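Member of s1p family of ribosomal proteins (Pyrococcus furiosus, PDB 5YH1) carries a manganese-binding DHH domain, the part described here, and is probably an exonuclease acting on nucleic acids. Local coordinates at residues A[217-222]-A[240-245]; A[196-201]-A[223-228]; A[27-32]-A[236-241]; A[97-102]-A[271-276]. All coordinates share one frame; numbering follows the deposited sequence.

In the fold
Three of the four contacts cluster. Contacts 1, 2 and 3 have their centres 10 to 11 Å from one another and tie helices 199-210, 221-229 and 234-245 of the DHH core together. Contacts 1 and 2 share helix 221-229, while contacts 1 and 3 share helix 234-245, including Leu240 and Glu241. Contact 3 brings the early loop 27-32 onto helix 234-245; of the four, contact 2 alone lies at the manganese ion. Contact 4 stands apart, its centre 18 to 26 Å from the others, where edge strand 97-102 of the parallel sheet meets loop 271-276. Along the chain, 27-32 and 97-102 come first and join partners far on in sequence; the other segments fall between 196-201 and 271-276.

Contact 1 (A[217-222]-A[240-245]); sequences RIKHLP and LEYAKE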
loop_
_atom_site.group_PDB
_atom_site.type_symbol
_atom_site.label_atom_id
_atom_site.label_comp_id
_atom_site.label_asym_id
_atom_site.label_seq_id
_atom_site.Cartn_x
_atom_site.Cartn_y
_atom_site.Cartn_z
ATOM N N ARG A 217 -20.060 -28.866 -11.118
ATOM C CA ARG A 217 -18.791 -28.148 -11.126
ATOM C C ARG A 217 -18.273 -27.844 -9.717
ATOM O O ARG A 217 -17.083 -27.932 -9.473
ATOM C CB ARG A 217 -18.947 -26.846 -11.916
ATOM C CG ARG A 217 -17.644 -26.114 -12.171
ATOM C CD ARG A 217 -17.881 -24.838 -12.945
ATOM N NE ARG A 217 -18.310 -25.113 -14.311
ATOM C CZ ARG A 217 -17.507 -25.509 -15.301
ATOM N NH1 ARG A 217 -16.202 -25.688 -15.109
ATOM N NH2 ARG A 217 -18.024 -25.733 -16.502
ATOM N N ILE A 218 -19.165 -27.504 -8.790
ATOM C CA ILE A 218 -18.750 -27.021 -7.463
ATOM C C ILE A 218 -19.010 -27.954 -6.281
ATOM O O ILE A 218 -18.645 -27.621 -5.159
ATOM C CB ILE A 218 -19.410 -25.663 -7.123
ATOM C CG1 ILE A 218 -20.911 -25.805 -6.871
ATOM C CG2 ILE A 218 -19.159 -24.649 -8.227
ATOM C CD1 ILE A 218 -21.552 -24.535 -6.367
ATOM N N LYS A 219 -19.627 -29.113 -6.505
ATOM C CA LYS A 219 -20.056 -29.959 -5.376
ATOM C C LYS A 219 -18.913 -30.520 -4.526
ATOM O O LYS A 219 -19.144 -30.964 -3.401
ATOM C CB LYS A 219 -20.989 -31.087 -5.834
ATOM C CG LYS A 219 -20.384 -32.057 -6.827
ATOM C CD LYS A 219 -21.464 -32.938 -7.410
ATOM C CE LYS A 219 -20.886 -33.929 -8.406
ATOM N NZ LYS A 219 -21.997 -34.682 -9.034
ATOM N N HIS A 220 -17.690 -30.483 -5.051
ATOM C CA HIS A 220 -16.484 -30.841 -4.280
ATOM C C HIS A 220 -15.870 -29.705 -3.439
ATOM O O HIS A 220 -14.971 -29.946 -2.617
ATOM C CB HIS A 220 -15.415 -31.389 -5.227
ATOM C CG HIS A 220 -14.782 -30.342 -6.088
ATOM N ND1 HIS A 220 -15.435 -29.753 -7.150
ATOM C CD2 HIS A 220 -13.564 -29.759 -6.026
ATOM C CE1 HIS A 220 -14.640 -28.864 -7.714
ATOM N NE2 HIS A 220 -13.497 -28.850 -7.052
ATOM N N LEU A 221 -16.336 -28.470 -3.638
ATOM C CA LEU A 221 -15.767 -27.309 -2.925
ATOM C C LEU A 221 -15.904 -27.392 -1.416
ATOM O O LEU A 221 -14.972 -27.042 -0.691
ATOM C CB LEU A 221 -16.361 -25.997 -3.446
ATOM C CG LEU A 221 -16.035 -25.652 -4.906
ATOM C CD1 LEU A 221 -16.492 -24.241 -5.237
ATOM C CD2 LEU A 221 -14.552 -25.789 -5.206
ATOM N N PRO A 222 -17.059 -27.875 -0.919
ATOM C CA PRO A 222 -17.208 -28.024 0.532
ATOM C C PRO A 222 -16.131 -28.887 1.212
ATOM O O PRO A 222 -15.755 -28.617 2.353
ATOM C CB PRO A 222 -18.592 -28.662 0.673
ATOM C CG PRO A 222 -19.341 -28.190 -0.525
ATOM C CD PRO A 222 -18.329 -28.107 -1.629
ATOM N N LEU A 240 -16.849 -34.937 1.734
ATOM C CA LEU A 240 -15.615 -35.560 1.230
ATOM C C LEU A 240 -15.813 -36.548 0.074
ATOM O O LEU A 240 -14.933 -36.702 -0.782
ATOM C CB LEU A 240 -14.899 -36.294 2.360
ATOM C CG LEU A 240 -14.134 -35.439 3.369
ATOM C CD1 LEU A 240 -13.597 -36.347 4.471
ATOM C CD2 LEU A 240 -12.995 -34.664 2.709
ATOM N N GLU A 241 -16.952 -37.232 0.060
ATOM C CA GLU A 241 -17.242 -38.204 -0.989
ATOM C C GLU A 241 -17.305 -37.569 -2.379
ATOM O O GLU A 241 -16.913 -38.196 -3.364
ATOM C CB GLU A 241 -18.538 -38.956 -0.659
ATOM C CG GLU A 241 -18.377 -39.942 0.490
ATOM C CD GLU A 241 -17.606 -41.176 0.054
ATOM O OE1 GLU A 241 -18.195 -42.003 -0.681
ATOM O OE2 GLU A 241 -16.411 -41.305 0.411
ATOM N N TYR A 242 -17.768 -36.320 -2.471
ATOM C CA TYR A 242 -17.810 -35.626 -3.765
ATOM C C TYR A 242 -16.412 -35.290 -4.287
ATOM O O TYR A 242 -16.192 -35.232 -5.495
ATOM C CB TYR A 242 -18.627 -34.342 -3.673
ATOM C CG TYR A 242 -20.094 -34.571 -3.398
ATOM C CD1 TYR A 242 -20.962 -34.952 -4.415
ATOM C CD2 TYR A 242 -20.609 -34.402 -2.124
ATOM C CE1 TYR A 242 -22.304 -35.163 -4.162
ATOM C CE2 TYR A 242 -21.941 -34.613 -1.865
ATOM C CZ TYR A 242 -22.782 -34.993 -2.884
ATOM O OH TYR A 242 -24.114 -35.185 -2.607
ATOM N N ALA A 243 -15.478 -35.052 -3.371
ATOM C CA ALA A 243 -14.089 -34.802 -3.745
ATOM C C ALA A 243 -13.464 -36.106 -4.228
ATOM O O ALA A 243 -12.756 -36.121 -5.230
ATOM C CB ALA A 243 -13.302 -34.232 -2.566
ATOM N N LYS A 244 -13.727 -37.196 -3.513
ATOM C CA LYS A 244 -13.222 -38.512 -3.930
ATOM C C LYS A 244 -13.632 -38.890 -5.354
ATOM O O LYS A 244 -12.797 -39.354 -6.128
ATOM C CB LYS A 244 -13.622 -39.598 -2.929
ATOM C CG LYS A 244 -12.511 -39.870 -1.937
ATOM C CD LYS A 244 -12.920 -39.739 -0.491
ATOM C CE LYS A 244 -11.663 -39.652 0.354
ATOM N NZ LYS A 244 -11.917 -39.776 1.805
ATOM N N GLU A 245 -14.890 -38.642 -5.706
ATOM C CA GLU A 245 -15.383 -38.884 -7.066
ATOM C C GLU A 245 -14.550 -38.178 -8.127
ATOM O O GLU A 245 -14.447 -38.675 -9.241
ATOM C CB GLU A 245 -16.840 -38.430 -7.215
ATOM C CG GLU A 245 -17.861 -39.332 -6.547
ATOM C CD GLU A 245 -19.254 -38.708 -6.461
ATOM O OE1 GLU A 245 -19.571 -37.773 -7.244
ATOM O OE2 GLU A 245 -20.034 -39.162 -5.587
HETATM O O HOH W 1 -22.159 -36.797 -7.195
#
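His220 and Ala243 bring the two backbones to a CA-CA distance of 4.7 Å, where the type I turn from Ile218 to Leu221 lies against helix 234-245. In this helical part of the DHH domain the turn joins helix 215-218 to helix 221-229, and the later helix folds back over it. So close an approach suits the small Ala243, whose CB lies 4.4 Å from His220 CB; a larger side chain would have to be accommodated there. From CB the imidazole leads away from the helix, and its NE2 bonds to Leu280 O. Lys219 and Tyr242 fill the outer half, crossing at about a right angle. With CG of Lys219 tucked between its backbone N and carbonyl carbon (chi1 61°), the extended chain runs past the ring, and its CD comes 3.6 Å from Tyr242 CD1. Tyr242 CB in turn sits 3.4 Å from Lys219 O. A long lysine fits here because its methylenes pass the CD1 side of the ring while its ammonium reaches polar partners, among them Asp216 in a salt bridge. Glu245 is too far for a direct one; instead a water accepts from Lys219 NZ at 2.8 Å and donates to Glu245 OE1 at 2.8 Å.

Contact 2 (A[196-201]-A[223-228]); sequences ELTAGM and AIAGTG
The methyl group of Ala225 rests on the backbone of Gly200, its CB 3.6 Å from Gly200 CA. Two helices, 199-210 and 221-229, meet here at close quarters, with Gly200 CA 5.1 Å from Ala225 CA, and each supplies a small residue. A side chain at Gly200 would collide with the Ala225 methyl. Gly226 plays the same part for Met201, present as selenomethionine: the chain bends at its last torsion (chi3 -147°), and CE presses to 3.3 Å from Gly226 CA, tighter than usual carbon contact. A side chain at Gly226 would run into that CE, so glycine suits this position as well. Thr198 borders this small-residue packing, with OG1 4.0 Å from Ala225 CB. It occupies the N-cap position of helix 199-210, and its hydroxyl bonds to OD1 of Asp67, a ligand of the manganese ion. The first amides of the same helix join in: Gly200 N donates to Asp67 OD1 and Ala199 N to OD2. No hydrogen bond crosses between the segments, and their direct contact is van der Waals in kind; the three bonds from the helix start go to Asp67 and probably hold its carboxylate in place, consistent with a second-shell role for Thr198 at the metal site.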
loop_
_atom_site.group_PDB
_atom_site.type_symbol
_atom_site.label_atom_id
_atom_site.label_comp_id
_atom_site.label_asym_id
_atom_site.label_seq_id
_atom_site.Cartn_x
_atom_site.Cartn_y
_atom_site.Cartn_z
ATOM N N GLU A 196 -18.622 -25.920 12.977
ATOM C CA GLU A 196 -18.035 -26.887 12.062
ATOM C C GLU A 196 -18.764 -27.002 10.725
ATOM O O GLU A 196 -18.257 -27.623 9.804
ATOM C CB GLU A 196 -17.910 -28.257 12.732
ATOM C CG GLU A 196 -19.204 -28.805 13.318
ATOM C CD GLU A 196 -19.308 -28.584 14.825
ATOM O OE1 GLU A 196 -19.467 -29.594 15.545
ATOM O OE2 GLU A 196 -19.222 -27.416 15.284
ATOM N N LEU A 197 -19.945 -26.407 10.611
ATOM C CA LEU A 197 -20.567 -26.216 9.295
ATOM C C LEU A 197 -20.060 -24.880 8.737
ATOM O O LEU A 197 -20.542 -23.801 9.119
ATOM C CB LEU A 197 -22.092 -26.236 9.402
ATOM C CG LEU A 197 -22.879 -26.235 8.096
ATOM C CD1 LEU A 197 -22.614 -27.482 7.271
ATOM C CD2 LEU A 197 -24.356 -26.095 8.405
ATOM N N THR A 198 -19.085 -24.963 7.834
ATOM C CA THR A 198 -18.268 -23.802 7.467
ATOM C C THR A 198 -18.848 -22.993 6.309
ATOM O O THR A 198 -19.775 -23.428 5.620
ATOM C CB THR A 198 -16.832 -24.242 7.103
ATOM O OG1 THR A 198 -16.816 -24.866 5.815
ATOM C CG2 THR A 198 -16.298 -25.212 8.142
ATOM N N ALA A 199 -18.268 -21.821 6.073
ATOM C CA ALA A 199 -18.813 -20.885 5.080
ATOM C C ALA A 199 -18.838 -21.477 3.686
ATOM O O ALA A 199 -19.780 -21.249 2.933
ATOM C CB ALA A 199 -18.027 -19.582 5.087
ATOM N N GLY A 200 -17.803 -22.238 3.342
ATOM C CA GLY A 200 -17.731 -22.879 2.029
ATOM C C GLY A 200 -18.792 -23.949 1.828
ATOM O O GLY A 200 -19.248 -24.181 0.708
HETATM N N MSE A 201 -19.173 -24.614 2.912
HETATM C CA MSE A 201 -20.271 -25.578 2.877
HETATM C C MSE A 201 -21.545 -24.809 2.649
HETATM O O MSE A 201 -22.263 -25.047 1.676
HETATM C CB MSE A 201 -20.344 -26.385 4.176
HETATM C CG MSE A 201 -19.188 -27.374 4.282
HETATM SE SE MSE A 201 -19.024 -28.148 6.093
HETATM C CE MSE A 201 -17.063 -28.298 6.036
ATOM N N ALA A 223 -15.637 -29.906 0.519
ATOM C CA ALA A 223 -14.544 -30.722 1.038
ATOM C C ALA A 223 -13.261 -29.919 1.194
ATOM O O ALA A 223 -12.540 -30.088 2.177
ATOM C CB ALA A 223 -14.300 -31.926 0.131
ATOM N N ILE A 224 -12.972 -29.056 0.223
ATOM C CA ILE A 224 -11.798 -28.168 0.300
ATOM C C ILE A 224 -11.957 -27.182 1.466
ATOM O O ILE A 224 -11.066 -27.044 2.303
ATOM C CB ILE A 224 -11.561 -27.429 -1.041
ATOM C CG1 ILE A 224 -11.179 -28.426 -2.132
ATOM C CG2 ILE A 224 -10.433 -26.419 -0.910
ATOM C CD1 ILE A 224 -11.174 -27.870 -3.536
ATOM N N ALA A 225 -13.121 -26.541 1.543
ATOM C CA ALA A 225 -13.399 -25.551 2.588
ATOM C C ALA A 225 -13.289 -26.145 3.982
ATOM O O ALA A 225 -12.632 -25.568 4.859
ATOM C CB ALA A 225 -14.776 -24.949 2.378
ATOM N N GLY A 226 -13.915 -27.313 4.176
ATOM C CA GLY A 226 -13.855 -28.026 5.459
ATOM C C GLY A 226 -12.457 -28.462 5.850
ATOM O O GLY A 226 -12.109 -28.469 7.029
ATOM N N THR A 227 -11.650 -28.826 4.856
ATOM C CA THR A 227 -10.247 -29.149 5.100
ATOM C C THR A 227 -9.514 -27.904 5.585
ATOM O O THR A 227 -8.817 -27.942 6.595
ATOM C CB THR A 227 -9.574 -29.723 3.838
ATOM O OG1 THR A 227 -10.287 -30.894 3.420
ATOM C CG2 THR A 227 -8.123 -30.073 4.108
ATOM N N GLY A 228 -9.712 -26.789 4.891
ATOM C CA GLY A 228 -9.105 -25.520 5.301
ATOM C C GLY A 228 -9.408 -25.138 6.737
ATOM O O GLY A 228 -8.506 -24.784 7.490
#

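Contact 3 (A[27-32]-A[236-241]); sequences FLVKSE and FYQYLE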
loop_
_atom_site.group_PDB
_atom_site.type_symbol
_atom_site.label_atom_id
_atom_site.label_comp_id
_atom_site.label_asym_id
_atom_site.label_seq_id
_atom_site.Cartn_x
_atom_site.Cartn_y
_atom_site.Cartn_z
ATOM N N PHE A 27 -30.201 -30.472 -0.569
ATOM C CA PHE A 27 -28.801 -30.313 -0.186
ATOM C C PHE A 27 -27.949 -31.485 -0.666
ATOM O O PHE A 27 -28.475 -32.530 -1.035
ATOM C CB PHE A 27 -28.695 -30.190 1.323
ATOM C CG PHE A 27 -29.459 -29.034 1.882
ATOM C CD1 PHE A 27 -29.092 -27.734 1.571
ATOM C CD2 PHE A 27 -30.547 -29.243 2.716
ATOM C CE1 PHE A 27 -29.790 -26.655 2.090
ATOM C CE2 PHE A 27 -31.252 -28.177 3.232
ATOM C CZ PHE A 27 -30.874 -26.875 2.921
ATOM N N LEU A 28 -26.629 -31.305 -0.655
ATOM C CA LEU A 28 -25.693 -32.331 -1.128
ATOM C C LEU A 28 -25.463 -33.440 -0.109
ATOM O O LEU A 28 -24.954 -34.501 -0.455
ATOM C CB LEU A 28 -24.348 -31.699 -1.481
ATOM C CG LEU A 28 -24.344 -30.798 -2.708
ATOM C CD1 LEU A 28 -23.052 -29.987 -2.755
ATOM C CD2 LEU A 28 -24.508 -31.622 -3.974
ATOM N N VAL A 29 -25.835 -33.171 1.137
ATOM C CA VAL A 29 -25.599 -34.063 2.262
ATOM C C VAL A 29 -26.835 -34.051 3.159
ATOM O O VAL A 29 -27.674 -33.154 3.027
ATOM C CB VAL A 29 -24.401 -33.580 3.104
ATOM C CG1 VAL A 29 -23.140 -33.511 2.253
ATOM C CG2 VAL A 29 -24.688 -32.220 3.730
ATOM N N LYS A 30 -26.925 -35.015 4.080
ATOM C CA LYS A 30 -27.968 -35.024 5.111
ATOM C C LYS A 30 -27.524 -34.169 6.283
ATOM O O LYS A 30 -26.398 -34.308 6.761
ATOM C CB LYS A 30 -28.261 -36.444 5.632
ATOM C CG LYS A 30 -28.373 -37.527 4.562
ATOM C CD LYS A 30 -29.527 -38.492 4.843
ATOM C CE LYS A 30 -29.294 -39.878 4.246
ATOM N NZ LYS A 30 -28.567 -40.774 5.191
ATOM N N SER A 31 -28.416 -33.309 6.767
ATOM C CA SER A 31 -28.077 -32.364 7.820
ATOM C C SER A 31 -29.334 -31.690 8.363
ATOM O O SER A 31 -30.025 -30.987 7.629
ATOM C CB SER A 31 -27.142 -31.274 7.269
ATOM O OG SER A 31 -26.907 -30.253 8.232
ATOM N N GLU A 32 -29.617 -31.890 9.643
ATOM C CA GLU A 32 -30.732 -31.203 10.285
ATOM C C GLU A 32 -30.465 -29.698 10.392
ATOM O O GLU A 32 -31.393 -28.888 10.345
ATOM C CB GLU A 32 -31.008 -31.806 11.666
ATOM C CG GLU A 32 -31.684 -33.170 11.597
ATOM C CD GLU A 32 -33.096 -33.081 11.039
ATOM O OE1 GLU A 32 -33.983 -32.544 11.743
ATOM O OE2 GLU A 32 -33.317 -33.535 9.891
ATOM N N PHE A 236 -19.258 -32.831 6.930
ATOM C CA PHE A 236 -17.964 -32.756 6.240
ATOM C C PHE A 236 -17.610 -34.132 5.675
ATOM O O PHE A 236 -17.199 -34.262 4.517
ATOM C CB PHE A 236 -16.873 -32.235 7.194
ATOM C CG PHE A 236 -15.462 -32.352 6.668
ATOM C CD1 PHE A 236 -15.067 -31.679 5.519
ATOM C CD2 PHE A 236 -14.512 -33.101 7.358
ATOM C CE1 PHE A 236 -13.766 -31.768 5.049
ATOM C CE2 PHE A 236 -13.197 -33.195 6.894
ATOM C CZ PHE A 236 -12.827 -32.528 5.732
ATOM N N TYR A 237 -17.822 -35.158 6.489
ATOM C CA TYR A 237 -17.436 -36.512 6.105
ATOM C C TYR A 237 -18.284 -37.008 4.945
ATOM O O TYR A 237 -17.809 -37.792 4.144
ATOM C CB TYR A 237 -17.445 -37.441 7.326
ATOM C CG TYR A 237 -16.423 -36.981 8.352
ATOM C CD1 TYR A 237 -15.053 -37.043 8.074
ATOM C CD2 TYR A 237 -16.815 -36.436 9.565
ATOM C CE1 TYR A 237 -14.105 -36.600 8.994
ATOM C CE2 TYR A 237 -15.871 -35.992 10.493
ATOM C CZ TYR A 237 -14.521 -36.080 10.197
ATOM O OH TYR A 237 -13.586 -35.642 11.113
ATOM N N GLN A 238 -19.506 -36.490 4.810
ATOM C CA GLN A 238 -20.294 -36.718 3.593
ATOM C C GLN A 238 -19.757 -35.900 2.416
ATOM O O GLN A 238 -19.641 -36.414 1.300
ATOM C CB GLN A 238 -21.767 -36.368 3.815
ATOM C CG GLN A 238 -22.479 -37.214 4.869
ATOM C CD GLN A 238 -23.895 -36.721 5.125
ATOM O OE1 GLN A 238 -24.779 -36.854 4.270
ATOM N NE2 GLN A 238 -24.117 -36.141 6.293
ATOM N N TYR A 239 -19.470 -34.617 2.651
ATOM C CA TYR A 239 -18.976 -33.737 1.578
ATOM C C TYR A 239 -17.700 -34.309 0.935
ATOM O O TYR A 239 -17.502 -34.187 -0.263
ATOM C CB TYR A 239 -18.711 -32.311 2.098
ATOM C CG TYR A 239 -19.936 -31.419 2.224
ATOM C CD1 TYR A 239 -20.739 -31.146 1.120
ATOM C CD2 TYR A 239 -20.267 -30.819 3.436
ATOM C CE1 TYR A 239 -21.840 -30.316 1.219
ATOM C CE2 TYR A 239 -21.378 -29.983 3.547
ATOM C CZ TYR A 239 -22.157 -29.735 2.434
ATOM O OH TYR A 239 -23.270 -28.920 2.528
ATOM N N LEU A 240 -16.849 -34.937 1.734
ATOM C CA LEU A 240 -15.615 -35.560 1.230
ATOM C C LEU A 240 -15.813 -36.548 0.074
ATOM O O LEU A 240 -14.933 -36.702 -0.782
ATOM C CB LEU A 240 -14.899 -36.294 2.360
ATOM C CG LEU A 240 -14.134 -35.439 3.369
ATOM C CD1 LEU A 240 -13.597 -36.347 4.471
ATOM C CD2 LEU A 240 -12.995 -34.664 2.709
ATOM N N GLU A 241 -16.952 -37.232 0.060
ATOM C CA GLU A 241 -17.242 -38.204 -0.989
ATOM C C GLU A 241 -17.305 -37.569 -2.379
ATOM O O GLU A 241 -16.913 -38.196 -3.364
ATOM C CB GLU A 241 -18.538 -38.956 -0.659
ATOM C CG GLU A 241 -18.377 -39.942 0.490
ATOM C CD GLU A 241 -17.606 -41.176 0.054
ATOM O OE1 GLU A 241 -18.195 -42.003 -0.681
ATOM O OE2 GLU A 241 -16.411 -41.305 0.411
#
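Val29 sets its CG1 methyl squarely over the Tyr239 ring, 3.6 Å from the centroid and 14° off the ring normal, a CH-pi contact. This is the tight, buried half of the contact. The branched valine suits it because its other methyl, CG2, reaches toward the phenol end, 3.8 Å from Tyr239 CZ, while Leu28 adds its CB 3.9 Å from Tyr239 CE1. The hydroxyl beyond the ring bonds to Glu205 of helix 199-210, which also accepts from Leu28 N and so ties loop and ring to one carboxylate. Toward solvent the contact changes character. Lys30 is exposed and touches Gln238 mainly through its backbone and the first carbons of its side chain. Gln238, extended beyond CG (chi2 175°), uses both ends of its amide on this one residue: OE1 accepts from Lys30 N at 2.8 Å, nearly straight at 166°, and NE2 donates to Lys30 O at 3.0 Å, in the carbonyl plane on a lone pair. An alanine in place of Gln238 would probably cost the loop both bonds, depriving the N-H and C=O of Lys30 of their helix partner. Such a paired grip resembles, through a side-chain amide, the way a peptide group pairs with a backbone, and here it fastens the loop before helix 32-53 to helix 234-245 of the DHH core.

Contact 4 (A[97-102]-A[271-276]); sequences FKRRPS and DGRGII
Asp271 O is gripped by two nitrogens of Arg99: NH2 at 2.9 Å and NH1 at 3.0 Å, end-on to the guanidinium and near its plane. NH1 lies in the carbonyl plane on a lone pair, whereas NH2 approaches from above that plane. Arg99 gets there with CG anti to the backbone N (chi1 -175°) and a bend at chi3. Its NE forms a salt bridge with Glu76, which also holds Arg273 NE; this shared carboxylate probably offsets the nearness of two arginines, for Arg99 NH2 lies over one face of the Arg273 guanidinium, toward its rim. The strand carrying Arg99, 97-102, is an edge strand of the five-stranded parallel sheet of the DHH domain, and loop 271-276 is folded by an Asx turn in which Asp271 OD1 accepts from Arg273 N at 3.0 Å. Asp271 OD2 makes a salt bridge to Arg273 NH1 at 2.8 Å. A leucine at Arg99 would probably deprive Asp271 O of the two arginine donors just described and Glu76 of one of its two arginine mates. Pro101, rigid and apolar, lays its CG 3.9 Å from Asp271 CA. A water joins strand to loop, accepting from Arg99 N at 3.0 Å and from Arg273 NH2 at 2.8 Å.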
loop_
_atom_site.group_PDB
_atom_site.type_symbol
_atom_site.label_atom_id
_atom_site.label_comp_id
_atom_site.label_asym_id
_atom_site.label_seq_id
_atom_site.Cartn_x
_atom_site.Cartn_y
_atom_site.Cartn_z
ATOM N N PHE A 97 -20.376 -7.652 -11.177
ATOM C CA PHE A 97 -19.965 -8.494 -10.069
ATOM C C PHE A 97 -18.518 -8.233 -9.668
ATOM O O PHE A 97 -17.618 -8.254 -10.510
ATOM C CB PHE A 97 -20.141 -9.971 -10.406
ATOM C CG PHE A 97 -19.721 -10.889 -9.295
ATOM C CD1 PHE A 97 -20.598 -11.202 -8.276
ATOM C CD2 PHE A 97 -18.436 -11.418 -9.258
ATOM C CE1 PHE A 97 -20.222 -12.031 -7.240
ATOM C CE2 PHE A 97 -18.049 -12.252 -8.222
ATOM C CZ PHE A 97 -18.945 -12.559 -7.215
ATOM N N LYS A 98 -18.305 -8.025 -8.372
ATOM C CA LYS A 98 -16.979 -7.831 -7.811
ATOM C C LYS A 98 -16.785 -8.714 -6.587
ATOM O O LYS A 98 -17.623 -8.725 -5.692
ATOM C CB LYS A 98 -16.796 -6.371 -7.399
ATOM C CG LYS A 98 -16.834 -5.390 -8.556
ATOM C CD LYS A 98 -15.581 -5.529 -9.413
ATOM C CE LYS A 98 -15.787 -4.951 -10.801
ATOM N NZ LYS A 98 -16.029 -3.496 -10.760
ATOM N N ARG A 99 -15.668 -9.440 -6.552
ATOM C CA ARG A 99 -15.288 -10.237 -5.397
ATOM C C ARG A 99 -14.044 -9.608 -4.774
ATOM O O ARG A 99 -13.043 -9.413 -5.458
ATOM C CB ARG A 99 -15.046 -11.697 -5.809
ATOM C CG ARG A 99 -14.762 -12.638 -4.650
ATOM C CD ARG A 99 -14.704 -14.094 -5.090
ATOM N NE ARG A 99 -13.750 -14.303 -6.181
ATOM C CZ ARG A 99 -12.429 -14.352 -6.050
ATOM N NH1 ARG A 99 -11.867 -14.227 -4.869
ATOM N NH2 ARG A 99 -11.662 -14.538 -7.110
ATOM N N ARG A 100 -14.118 -9.302 -3.477
ATOM C CA ARG A 100 -13.033 -8.631 -2.758
ATOM C C ARG A 100 -12.716 -9.340 -1.453
ATOM O O ARG A 100 -13.573 -9.415 -0.575
ATOM C CB ARG A 100 -13.416 -7.184 -2.463
ATOM C CG ARG A 100 -13.604 -6.367 -3.719
ATOM C CD ARG A 100 -14.065 -4.944 -3.444
ATOM N NE ARG A 100 -14.270 -4.254 -4.720
ATOM C CZ ARG A 100 -15.208 -3.346 -4.970
ATOM N NH1 ARG A 100 -16.065 -2.942 -4.028
ATOM N NH2 ARG A 100 -15.284 -2.837 -6.186
ATOM N N PRO A 101 -11.482 -9.864 -1.309
ATOM C CA PRO A 101 -11.141 -10.485 -0.038
ATOM C C PRO A 101 -10.951 -9.463 1.076
ATOM O O PRO A 101 -10.608 -8.311 0.807
ATOM C CB PRO A 101 -9.816 -11.202 -0.321
ATOM C CG PRO A 101 -9.714 -11.285 -1.793
ATOM C CD PRO A 101 -10.429 -10.075 -2.316
ATOM N N SER A 102 -11.197 -9.908 2.304
ATOM C CA SER A 102 -10.936 -9.148 3.509
ATOM C C SER A 102 -9.954 -9.968 4.316
ATOM O O SER A 102 -10.237 -11.126 4.646
ATOM C CB SER A 102 -12.224 -8.953 4.311
ATOM O OG SER A 102 -13.114 -8.081 3.636
ATOM N N ASP A 271 -7.655 -10.655 -5.725
ATOM C CA ASP A 271 -8.659 -11.701 -5.492
ATOM C C ASP A 271 -8.298 -13.064 -6.085
ATOM O O ASP A 271 -9.046 -14.022 -5.926
ATOM C CB ASP A 271 -10.037 -11.251 -5.984
ATOM C CG ASP A 271 -10.083 -10.972 -7.469
ATOM O OD1 ASP A 271 -9.247 -11.505 -8.239
ATOM O OD2 ASP A 271 -10.994 -10.218 -7.873
ATOM N N GLY A 272 -7.164 -13.135 -6.775
ATOM C CA GLY A 272 -6.658 -14.395 -7.308
ATOM C C GLY A 272 -7.368 -14.933 -8.537
ATOM O O GLY A 272 -7.106 -16.063 -8.953
ATOM N N ARG A 273 -8.259 -14.143 -9.131
ATOM C CA ARG A 273 -8.987 -14.581 -10.332
ATOM C C ARG A 273 -7.997 -14.971 -11.427
ATOM O O ARG A 273 -7.059 -14.229 -11.711
ATOM C CB ARG A 273 -9.930 -13.484 -10.842
ATOM C CG ARG A 273 -10.668 -13.845 -12.116
ATOM C CD ARG A 273 -11.784 -12.861 -12.462
ATOM N NE ARG A 273 -12.744 -12.706 -11.365
ATOM C CZ ARG A 273 -12.732 -11.723 -10.457
ATOM N NH1 ARG A 273 -11.812 -10.751 -10.491
ATOM N NH2 ARG A 273 -13.653 -11.699 -9.492
ATOM N N GLY A 274 -8.227 -16.137 -12.025
ATOM C CA GLY A 274 -7.346 -16.709 -13.032
ATOM C C GLY A 274 -6.423 -17.748 -12.440
ATOM O O GLY A 274 -5.827 -18.540 -13.174
ATOM N N ILE A 275 -6.300 -17.738 -11.110
ATOM C CA ILE A 275 -5.452 -18.685 -10.388
ATOM C C ILE A 275 -6.278 -19.542 -9.423
ATOM O O ILE A 275 -6.190 -20.767 -9.453
ATOM C CB ILE A 275 -4.336 -17.967 -9.601
ATOM C CG1 ILE A 275 -3.628 -16.943 -10.502
ATOM C CG2 ILE A 275 -3.331 -18.975 -9.057
ATOM C CD1 ILE A 275 -2.541 -16.143 -9.814
ATOM N N ILE A 276 -7.059 -18.898 -8.562
ATOM C CA ILE A 276 -7.813 -19.608 -7.524
ATOM C C ILE A 276 -8.748 -20.692 -8.107
ATOM O O ILE A 276 -8.854 -21.779 -7.546
ATOM C CB ILE A 276 -8.577 -18.615 -6.603
ATOM C CG1 ILE A 276 -9.188 -19.323 -5.392
ATOM C CG2 ILE A 276 -9.668 -17.871 -7.357
ATOM C CD1 ILE A 276 -8.178 -19.879 -4.421
HETATM O O HOH W 2 -13.891 -8.922 -8.914
#